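Local coordinates for DltD domain-containing protein (Beauveria bassiana, PDB 7D78) that probably acts as a polyketide thioesterase of the alpha/beta hydrolase fold, releasing chains by closing them into medium-ring lactones, at residues I176-S181 with A235-Q240; P58-V63 with N99-L104. One frame throughout, in Å; residues are numbered along the deposited sequence. Where two conformers were deposited one is given.

Contact 1. Residues I176-S181 with A235-Q240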
loop_
_atom_site.group_PDB
_atom_site.type_symbol
_atom_site.label_atom_id
_atom_site.label_comp_id
_atom_site.label_asym_id
_atom_site.label_seq_id
_atom_site.Cartn_x
_atom_site.Cartn_y
_atom_site.Cartn_z
ATOM N N ILE A 176 -2.911 -16.164 4.256
ATOM C CA ILE A 176 -1.749 -16.953 3.829
ATOM C C ILE A 176 -2.208 -18.265 3.189
ATOM O O ILE A 176 -1.662 -18.709 2.165
ATOM C CB ILE A 176 -0.800 -17.212 5.015
ATOM C CG1 ILE A 176 -0.193 -15.896 5.519
ATOM C CG2 ILE A 176 0.293 -18.232 4.607
ATOM C CD1 ILE A 176 0.715 -15.208 4.488
ATOM N N ARG A 177 -3.226 -18.899 3.775
ATOM C CA ARG A 177 -3.729 -20.151 3.213
ATOM C C ARG A 177 -4.340 -19.946 1.827
ATOM O O ARG A 177 -4.173 -20.793 0.938
ATOM C CB ARG A 177 -4.715 -20.784 4.194
ATOM C CG ARG A 177 -3.962 -21.298 5.403
ATOM C CD ARG A 177 -4.841 -21.690 6.560
ATOM N NE ARG A 177 -4.056 -22.413 7.557
ATOM C CZ ARG A 177 -4.516 -22.769 8.748
ATOM N NH1 ARG A 177 -5.756 -22.447 9.101
ATOM N NH2 ARG A 177 -3.730 -23.440 9.587
ATOM N N ASP A 178 -5.011 -18.811 1.602
ATOM C CA ASP A 178 -5.503 -18.522 0.258
ATOM C C ASP A 178 -4.355 -18.352 -0.736
ATOM O O ASP A 178 -4.458 -18.791 -1.892
ATOM C CB ASP A 178 -6.389 -17.276 0.260
ATOM C CG ASP A 178 -6.810 -16.871 -1.147
ATOM O OD1 ASP A 178 -7.465 -17.687 -1.834
ATOM O OD2 ASP A 178 -6.491 -15.743 -1.577
ATOM N N ARG A 179 -3.248 -17.720 -0.317
ATOM C CA ARG A 179 -2.084 -17.650 -1.206
ATOM C C ARG A 179 -1.581 -19.046 -1.557
ATOM O O ARG A 179 -1.281 -19.340 -2.722
ATOM C CB ARG A 179 -0.946 -16.842 -0.573
ATOM C CG ARG A 179 -1.270 -15.414 -0.175
ATOM C CD ARG A 179 0.024 -14.678 0.176
ATOM N NE ARG A 179 0.742 -14.306 -1.040
ATOM C CZ ARG A 179 0.639 -13.113 -1.622
ATOM N NH1 ARG A 179 -0.132 -12.176 -1.078
ATOM N NH2 ARG A 179 1.312 -12.858 -2.737
ATOM N N GLN A 180 -1.463 -19.915 -0.550
ATOM C CA GLN A 180 -1.006 -21.278 -0.793
ATOM C C GLN A 180 -1.942 -22.001 -1.762
ATOM O O GLN A 180 -1.487 -22.700 -2.678
ATOM C CB GLN A 180 -0.898 -22.031 0.533
ATOM C CG GLN A 180 0.124 -21.450 1.515
ATOM C CD GLN A 180 0.079 -22.130 2.884
ATOM O OE1 GLN A 180 -0.887 -21.961 3.636
ATOM N NE2 GLN A 180 1.120 -22.899 3.212
ATOM N N SER A 181 -3.251 -21.833 -1.580
ATOM C CA SER A 181 -4.226 -22.424 -2.502
ATOM C C SER A 181 -4.064 -21.879 -3.919
ATOM O O SER A 181 -4.118 -22.638 -4.895
ATOM C CB SER A 181 -5.649 -22.175 -1.977
ATOM O OG SER A 181 -6.633 -22.438 -2.961
ATOM N N ALA A 235 -12.845 -10.632 -3.341
ATOM C CA ALA A 235 -11.687 -11.487 -3.118
ATOM C C ALA A 235 -11.220 -11.351 -1.674
ATOM O O ALA A 235 -11.075 -10.234 -1.166
ATOM C CB ALA A 235 -10.551 -11.111 -4.070
ATOM N N LEU A 236 -10.979 -12.486 -1.010
ATOM C CA LEU A 236 -10.419 -12.447 0.339
ATOM C C LEU A 236 -9.143 -11.606 0.409
ATOM O O LEU A 236 -8.890 -10.941 1.425
ATOM C CB LEU A 236 -10.138 -13.874 0.835
ATOM C CG LEU A 236 -9.718 -14.015 2.305
ATOM C CD1 LEU A 236 -10.955 -14.038 3.252
ATOM C CD2 LEU A 236 -8.876 -15.269 2.490
ATOM N N GLN A 237 -8.337 -11.602 -0.661
ATOM C CA GLN A 237 -7.080 -10.854 -0.630
ATOM C C GLN A 237 -7.291 -9.358 -0.437
ATOM O O GLN A 237 -6.326 -8.650 -0.121
ATOM C CB GLN A 237 -6.277 -11.101 -1.909
ATOM C CG GLN A 237 -5.646 -12.497 -1.973
ATOM C CD GLN A 237 -4.756 -12.805 -0.763
ATOM O OE1 GLN A 237 -4.038 -11.934 -0.270
ATOM N NE2 GLN A 237 -4.802 -14.054 -0.290
ATOM N N THR A 238 -8.517 -8.864 -0.641
ATOM C CA THR A 238 -8.903 -7.512 -0.238
ATOM C C THR A 238 -8.402 -7.235 1.168
ATOM O O THR A 238 -7.853 -6.163 1.443
ATOM C CB THR A 238 -10.427 -7.343 -0.279
ATOM O OG1 THR A 238 -10.898 -7.534 -1.616
ATOM C CG2 THR A 238 -10.852 -5.951 0.245
ATOM N N TYR A 239 -8.567 -8.217 2.060
ATOM C CA TYR A 239 -8.200 -8.010 3.453
ATOM C C TYR A 239 -6.695 -7.835 3.623
ATOM O O TYR A 239 -6.255 -7.195 4.583
ATOM C CB TYR A 239 -8.715 -9.177 4.289
ATOM C CG TYR A 239 -10.224 -9.308 4.262
ATOM C CD1 TYR A 239 -11.045 -8.181 4.155
ATOM C CD2 TYR A 239 -10.830 -10.556 4.348
ATOM C CE1 TYR A 239 -12.445 -8.309 4.133
ATOM C CE2 TYR A 239 -12.208 -10.694 4.330
ATOM C CZ TYR A 239 -13.010 -9.579 4.233
ATOM O OH TYR A 239 -14.381 -9.751 4.221
ATOM N N GLN A 240 -5.892 -8.413 2.724
ATOM C CA GLN A 240 -4.458 -8.145 2.745
ATOM C C GLN A 240 -4.173 -6.682 2.410
ATOM O O GLN A 240 -3.355 -6.028 3.071
ATOM C CB GLN A 240 -3.739 -9.076 1.766
ATOM C CG GLN A 240 -2.233 -8.824 1.648
ATOM C CD GLN A 240 -1.496 -9.109 2.943
ATOM O OE1 GLN A 240 -1.223 -8.201 3.747
ATOM N NE2 GLN A 240 -1.184 -10.371 3.165
HETATM O O HOH W 1 -8.633 -14.106 -2.456
HETATM O O HOH W 2 -1.898 -12.356 1.479
#
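Asp178 on helix 168-183 meets Gln237 in the turn leading into helix 238-244, both within the excursion between strands 150-156 and 259-264, where alpha/beta hydrolases commonly carry their lid. The turn is type I, Ala235 to Thr238, and Thr238 doubles its closure: its N and its OG1 both bond to Ala235 O, the hydroxyl at 2.7 Å.

Gln237 NE2 donates to Asp178 OD2 over 2.7 Å, at an N-H...O angle of 173°. OD2 lies in the amide plane and uses its anti lone pair, while carboxylate and amide planes are within 17° of coplanar, which makes this a flat, straight bond. Gln237 CG, placed beside the backbone N by chi1 (-73°), comes 3.4 Å from Asp178 OD2, and the bend at chi2 brings the amide back to the carboxylate. Water 1 bridges the same pair, donating to OD2 at 2.8 Å and accepting from Gln237 N. Leu236 CD2 packs on Asp178 CB at 3.9 Å.

Gln237 OE1 accepts a hydrogen bond from water 2 (2.8 Å), which accepts from Gln240 NE2 and, at the edge of its guanidinium, from Arg179 NH1. Arg179 has stronger partners in Asp112 and Glu108 of the second subunit. A leucine in place of Gln237 would probably leave OD2 without its straight amide donor and water 2 without this acceptor.

With Gln182 NE2 also on OD2 and Phe189 N on OD1, the buried carboxylate is gripped on both oxygens, which is likely to favour its ionised form.

Contact 2. Residues P58-V63 with N99-L104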
loop_
_atom_site.group_PDB
_atom_site.type_symbol
_atom_site.label_atom_id
_atom_site.label_comp_id
_atom_site.label_asym_id
_atom_site.label_seq_id
_atom_site.Cartn_x
_atom_site.Cartn_y
_atom_site.Cartn_z
ATOM N N PRO A 58 -17.627 5.475 -5.495
ATOM C CA PRO A 58 -18.562 4.737 -4.636
ATOM C C PRO A 58 -17.872 4.061 -3.458
ATOM O O PRO A 58 -16.647 3.995 -3.350
ATOM C CB PRO A 58 -19.167 3.683 -5.577
ATOM C CG PRO A 58 -18.798 4.115 -6.967
ATOM C CD PRO A 58 -17.486 4.852 -6.819
ATOM N N GLY A 59 -18.706 3.510 -2.580
ATOM C CA GLY A 59 -18.244 2.789 -1.412
ATOM C C GLY A 59 -17.746 1.385 -1.721
ATOM O O GLY A 59 -17.580 0.973 -2.870
ATOM N N PHE A 60 -17.519 0.636 -0.642
ATOM C CA PHE A 60 -16.817 -0.643 -0.657
ATOM C C PHE A 60 -17.550 -1.678 -1.501
ATOM O O PHE A 60 -18.642 -2.120 -1.137
ATOM C CB PHE A 60 -16.642 -1.124 0.785
ATOM C CG PHE A 60 -15.770 -2.347 0.940
ATOM C CD1 PHE A 60 -14.381 -2.246 0.875
ATOM C CD2 PHE A 60 -16.333 -3.575 1.221
ATOM C CE1 PHE A 60 -13.575 -3.363 1.061
ATOM C CE2 PHE A 60 -15.534 -4.699 1.410
ATOM C CZ PHE A 60 -14.157 -4.591 1.327
ATOM N N ASN A 61 -16.969 -2.059 -2.636
ATOM C CA ASN A 61 -17.545 -3.030 -3.573
ATOM C C ASN A 61 -18.843 -2.543 -4.205
ATOM O O ASN A 61 -19.558 -3.344 -4.820
ATOM C CB ASN A 61 -17.795 -4.401 -2.915
ATOM C CG ASN A 61 -17.685 -5.550 -3.912
ATOM O OD1 ASN A 61 -16.856 -5.507 -4.828
ATOM N ND2 ASN A 61 -18.523 -6.577 -3.749
ATOM N N CYS A 62 -19.175 -1.260 -4.080
ATOM C CA CYS A 62 -20.407 -0.733 -4.649
ATOM C C CYS A 62 -20.215 -0.346 -6.107
ATOM O O CYS A 62 -19.104 -0.016 -6.541
ATOM C CB CYS A 62 -20.898 0.478 -3.854
ATOM S SG CYS A 62 -21.259 0.033 -2.144
ATOM N N VAL A 63 -21.317 -0.383 -6.860
ATOM C CA VAL A 63 -21.307 0.010 -8.259
ATOM C C VAL A 63 -21.905 1.406 -8.379
ATOM O O VAL A 63 -22.632 1.886 -7.501
ATOM C CB VAL A 63 -22.041 -1.008 -9.177
ATOM C CG1 VAL A 63 -21.290 -2.348 -9.189
ATOM C CG2 VAL A 63 -23.502 -1.208 -8.764
ATOM N N ASN A 99 -13.337 -7.946 -8.134
ATOM C CA ASN A 99 -13.719 -7.514 -6.786
ATOM C C ASN A 99 -12.594 -7.722 -5.782
ATOM O O ASN A 99 -12.820 -8.140 -4.643
ATOM C CB ASN A 99 -14.996 -8.218 -6.327
ATOM C CG ASN A 99 -16.092 -8.108 -7.353
ATOM O OD1 ASN A 99 -16.211 -8.958 -8.239
ATOM N ND2 ASN A 99 -16.874 -7.024 -7.278
ATOM N N LEU A 100 -11.372 -7.415 -6.208
ATOM C CA LEU A 100 -10.228 -7.313 -5.309
ATOM C C LEU A 100 -10.063 -5.827 -5.007
ATOM O O LEU A 100 -9.574 -5.065 -5.842
ATOM C CB LEU A 100 -8.979 -7.926 -5.936
ATOM C CG LEU A 100 -7.626 -7.751 -5.209
ATOM C CD1 LEU A 100 -7.763 -7.751 -3.709
ATOM C CD2 LEU A 100 -6.650 -8.845 -5.622
ATOM N N ILE A 101 -10.458 -5.406 -3.815
ATOM C CA ILE A 101 -10.535 -3.982 -3.505
ATOM C C ILE A 101 -9.218 -3.546 -2.870
ATOM O O ILE A 101 -8.941 -3.852 -1.707
ATOM C CB ILE A 101 -11.735 -3.675 -2.608
ATOM C CG1 ILE A 101 -13.023 -3.845 -3.416
ATOM C CG2 ILE A 101 -11.649 -2.263 -2.056
ATOM C CD1 ILE A 101 -14.228 -4.120 -2.581
ATOM N N ASP A 102 -8.397 -2.839 -3.650
ATOM C CA ASP A 102 -7.100 -2.330 -3.219
ATOM C C ASP A 102 -7.262 -0.822 -3.133
ATOM O O ASP A 102 -7.238 -0.137 -4.168
ATOM C CB ASP A 102 -5.991 -2.714 -4.203
ATOM C CG ASP A 102 -4.612 -2.296 -3.736
ATOM O OD1 ASP A 102 -4.503 -1.520 -2.769
ATOM O OD2 ASP A 102 -3.623 -2.765 -4.342
ATOM N N PRO A 103 -7.454 -0.263 -1.937
ATOM C CA PRO A 103 -7.737 1.178 -1.847
ATOM C C PRO A 103 -6.608 2.026 -2.385
ATOM O O PRO A 103 -6.868 3.089 -2.962
ATOM C CB PRO A 103 -7.946 1.400 -0.344
ATOM C CG PRO A 103 -7.151 0.271 0.296
ATOM C CD PRO A 103 -7.347 -0.898 -0.616
ATOM N N LEU A 104 -5.355 1.583 -2.231
ATOM C CA LEU A 104 -4.245 2.374 -2.762
ATOM C C LEU A 104 -4.206 2.337 -4.288
ATOM O O LEU A 104 -3.816 3.325 -4.917
ATOM C CB LEU A 104 -2.916 1.884 -2.167
ATOM C CG LEU A 104 -2.771 2.074 -0.647
ATOM C CD1 LEU A 104 -1.432 1.523 -0.165
ATOM C CD2 LEU A 104 -2.916 3.542 -0.249
#
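Asn61 and Asn99 bring the two backbones to their nearest approach, 6.7 Å between CA atoms, without regular strand pairing. Residues 58-63 form the loop after strand 51-57, in which a type II turn from Gly59 to Cys62 is closed by Cys62 N on Gly59 O at 3.0 Å. Asn61 takes the third position of that turn with the left-handed backbone (phi 65°) expected there. The segment 99-104 is extended from Leu100 to Asp102, then enters helix 103-118 with Asp102 as N-cap.

Asn99 ND2 donates to Asn61 OD1 over 2.9 Å, at an N-H...O angle of 161°. The two amides stand nearly perpendicular, and the donor is tilted modestly from the carbonyl plane of Asn61. Each remaining amide atom is used too: Asn61 ND2 bonds to Lys233 O, and Asn99 OD1 receives Arg231 NE.

Beside this pair lies an apolar contact that holds for one of two deposited conformers of Ile101 and is doubtful for the other. Its CD1 sits over the centre of the Phe60 ring, 3.9 Å from the centroid and close to the normal, a CH-pi contact; CG2 reaches CE1 of Phe60 at 3.8 Å. CD1 also touches Asn61 CB at 3.6 Å. Phe60 presents that face with its CG turned anti to the backbone N (chi1 -172°), and Phe135 meets the ring edge-to-face.

A glycerol, probably from the crystallisation liquor, hydrogen-bonds Phe60 N. The Phe60 side chain lies near, without touching, a probable Ser-His-Asp triad; its loop follows the third strand, consistent with the oxyanion-hole position of alpha/beta hydrolases.

Both contacts are buried, but the centre of contact 2 lies about 7 Å from the centre of the chain, that of contact 1 about 22 Å, and the two centres are 16 Å apart. Contact 2 belongs to loops beside the probable active site; contact 1 belongs to the helices probably forming the lid, and the second subunit packs against it and takes salt bridges from Arg179. Their chemistry follows: a carboxylate, amides and two waters in contact 1, against a direct amide pair with a ring-methyl contact in contact 2. The segments 235-240 and 99-104 join them: Ala235 N lies 2.8 Å from Asn99 O and Thr238 OG1 3.1 Å from Ile101 N, both probable hydrogen bonds.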